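Local coordinates for uncharacterized protein Rv2277c (Mycobacterium tuberculosis, PDB 5VUG) that is uncharacterized but carries a glycerophosphoryl diester phosphodiesterase domain of TIM-barrel type, and so probably hydrolyses phosphoric diesters, at residues V178-Q181 with R182-M186. Numbering follows the deposited sequence.
Sequences VTRQ and RLFNM
With CG set anti to the backbone N (chi1 -173°), Arg180 lays its aliphatic stem against Phe184 one turn on in helix 176-189, and CG comes 3.6 Å from CD2 at the ring's rim. A bend at chi2 (73°) folds Gln181 towards Asn185, where NE2 stands 3.4 Å from ND2. Both atoms are donors, so the two amides, their planes 40° apart, touch without bonding and hand their hydrogens to separate acceptors: NE2 to Ala224 O of the second subunit, ND2 to Asp193 O. Arg182 runs back along the helix until NH2 lies 3.6 Å from Val178 CG1; its guanidinium pairs with Glu174, bonds the carbonyls of Pro194 and Gln195 and makes a cation-pi contact with Phe238. Thr179 and Leu183 lie side by side, pointing the same way, CG2 3.9 Å from CD1. The backbone keeps its i+4 to i hydrogen bonds, Phe184 N donating to Arg180 O at 2.9 Å. Carbon thus meets carbon in two pairs and nitrogen joins in the others, while polar ends find partners beyond: Arg180 gives NE to Ser223 OG and NH1 to Glu214, both of the second subunit, and NH2 to Asp177 of its own chain, two carboxylates that probably offset its buried charge.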
ATOM      1  N   VAL A 178       8.945 -10.583  -5.103  1.00 14.27           N
ATOM      2  CA  VAL A 178       7.831 -11.406  -5.573  1.00 13.97           C
ATOM      3  C   VAL A 178       6.888 -11.749  -4.423  1.00 12.76           C
ATOM      4  O   VAL A 178       5.659 -11.642  -4.549  1.00 12.51           O
ATOM      5  CB  VAL A 178       8.358 -12.663  -6.287  1.00 12.94           C
ATOM      6  CG1 VAL A 178       7.206 -13.615  -6.612  1.00 13.59           C
ATOM      7  CG2 VAL A 178       9.104 -12.271  -7.563  1.00 14.29           C
ATOM      8  N   THR A 179       7.445 -12.165  -3.284  1.00 12.77           N
ATOM      9  CA  THR A 179       6.620 -12.453  -2.112  1.00 10.71           C
ATOM     10  C   THR A 179       5.762 -11.251  -1.737  1.00 10.60           C
ATOM     11  O   THR A 179       4.550 -11.382  -1.511  1.00 11.05           O
ATOM     12  CB  THR A 179       7.522 -12.841  -0.937  1.00 11.07           C
ATOM     13  OG1 THR A 179       8.190 -14.074  -1.230  1.00 12.10           O
ATOM     14  CG2 THR A 179       6.703 -12.999   0.354  1.00 10.91           C
ATOM     15  N   ARG A 180       6.376 -10.064  -1.679  1.00 10.85           N
ATOM     16  CA  ARG A 180       5.642  -8.856  -1.301  1.00 10.26           C
ATOM     17  C   ARG A 180       4.538  -8.537  -2.303  1.00 11.89           C
ATOM     18  O   ARG A 180       3.435  -8.133  -1.914  1.00 11.67           O
ATOM     19  CB  ARG A 180       6.600  -7.666  -1.179  1.00 11.77           C
ATOM     20  CG  ARG A 180       5.950  -6.390  -0.617  1.00 13.08           C
ATOM     21  CD  ARG A 180       6.922  -5.198  -0.553  1.00 13.96           C
ATOM     22  NE  ARG A 180       7.539  -4.984  -1.859  1.00 12.94           N
ATOM     23  CZ  ARG A 180       8.819  -5.220  -2.142  1.00 13.68           C
ATOM     24  NH1 ARG A 180       9.662  -5.625  -1.193  1.00 13.91           N
ATOM     25  NH2 ARG A 180       9.257  -5.043  -3.380  1.00 15.98           N
ATOM     26  N   GLN A 181       4.826  -8.687  -3.599  1.00 11.41           N
ATOM     27  CA  GLN A 181       3.820  -8.436  -4.626  1.00 11.00           C
ATOM     28  C   GLN A 181       2.621  -9.363  -4.457  1.00 11.68           C
ATOM     29  O   GLN A 181       1.466  -8.925  -4.525  1.00 11.87           O
ATOM     30  CB  GLN A 181       4.442  -8.637  -6.003  1.00 12.60           C
ATOM     31  CG  GLN A 181       3.486  -8.325  -7.132  1.00 14.98           C
ATOM     32  CD  GLN A 181       3.258  -6.840  -7.274  1.00 19.56           C
ATOM     33  OE1 GLN A 181       4.191  -6.081  -7.551  1.00 25.16           O
ATOM     34  NE2 GLN A 181       2.024  -6.409  -7.065  1.00 20.37           N
ATOM     35  N   ARG A 182       2.877 -10.656  -4.232  1.00 12.39           N
ATOM     36  CA  ARG A 182       1.778 -11.602  -4.089  1.00 11.67           C
ATOM     37  C   ARG A 182       0.958 -11.299  -2.840  1.00 10.85           C
ATOM     38  O   ARG A 182      -0.279 -11.343  -2.879  1.00 10.66           O
ATOM     39  CB  ARG A 182       2.304 -13.039  -4.069  1.00 11.27           C
ATOM     40  CG  ARG A 182       1.218 -14.054  -4.389  1.00 11.35           C
ATOM     41  CD  ARG A 182       1.691 -15.505  -4.353  1.00 12.67           C
ATOM     42  NE  ARG A 182       2.719 -15.824  -5.345  1.00 14.21           N
ATOM     43  CZ  ARG A 182       4.014 -15.941  -5.068  1.00 14.22           C
ATOM     44  NH1 ARG A 182       4.449 -15.753  -3.826  1.00 13.28           N
ATOM     45  NH2 ARG A 182       4.873 -16.243  -6.026  1.00 16.05           N
ATOM     46  N   LEU A 183       1.626 -10.962  -1.733  1.00 11.03           N
ATOM     47  CA  LEU A 183       0.908 -10.658  -0.497  1.00  9.91           C
ATOM     48  C   LEU A 183       0.055  -9.410  -0.647  1.00 11.04           C
ATOM     49  O   LEU A 183      -1.082  -9.369  -0.163  1.00 11.63           O
ATOM     50  CB  LEU A 183       1.895 -10.461   0.649  1.00 10.53           C
ATOM     51  CG  LEU A 183       2.524 -11.736   1.202  1.00 11.05           C
ATOM     52  CD1 LEU A 183       3.652 -11.340   2.142  1.00 10.83           C
ATOM     53  CD2 LEU A 183       1.467 -12.610   1.910  1.00 11.56           C
ATOM     54  N   PHE A 184       0.592  -8.371  -1.291  1.00 10.62           N
ATOM     55  CA  PHE A 184      -0.183  -7.147  -1.444  1.00 10.44           C
ATOM     56  C   PHE A 184      -1.294  -7.299  -2.475  1.00 11.09           C
ATOM     57  O   PHE A 184      -2.374  -6.715  -2.304  1.00 11.74           O
ATOM     58  CB  PHE A 184       0.723  -5.940  -1.701  1.00 12.77           C
ATOM     59  CG  PHE A 184       1.254  -5.323  -0.434  1.00 14.22           C
ATOM     60  CD1 PHE A 184       0.440  -4.502   0.340  1.00 14.84           C
ATOM     61  CD2 PHE A 184       2.540  -5.594   0.012  1.00 13.65           C
ATOM     62  CE1 PHE A 184       0.906  -3.942   1.523  1.00 14.68           C
ATOM     63  CE2 PHE A 184       3.016  -5.033   1.199  1.00 13.71           C
ATOM     64  CZ  PHE A 184       2.193  -4.203   1.950  1.00 14.49           C
ATOM     65  N   ASN A 185      -1.077  -8.076  -3.538  1.00 12.29           N
ATOM     66  CA  ASN A 185      -2.193  -8.367  -4.437  1.00 13.50           C
ATOM     67  C   ASN A 185      -3.312  -9.088  -3.694  1.00 13.95           C
ATOM     68  O   ASN A 185      -4.490  -8.738  -3.828  1.00 14.72           O
ATOM     69  CB  ASN A 185      -1.728  -9.186  -5.644  1.00 14.12           C
ATOM     70  CG  ASN A 185      -1.204  -8.319  -6.782  1.00 14.85           C
ATOM     71  OD1 ASN A 185      -1.630  -7.173  -6.956  1.00 17.62           O
ATOM     72  ND2 ASN A 185      -0.276  -8.867  -7.571  1.00 13.31           N
HETATM   73  N   MSE A 186      -2.967 -10.089  -2.889  1.00 13.48           N
HETATM   74  CA  MSE A 186      -4.017 -10.762  -2.128  1.00 13.04           C
HETATM   75  C   MSE A 186      -4.762  -9.809  -1.185  1.00 15.61           C
HETATM   76  O   MSE A 186      -5.999  -9.811  -1.140  1.00 14.99           O
HETATM   77  CB  MSE A 186      -3.477 -11.993  -1.388  1.00 13.16           C
HETATM   78  CG  MSE A 186      -3.220 -13.169  -2.305  1.00 15.13           C
HETATM   79 SE   MSE A 186      -4.895 -13.895  -3.008  0.83 21.22          SE
HETATM   80  CE  MSE A 186      -5.708 -14.402  -1.309  1.00 20.08           C
TER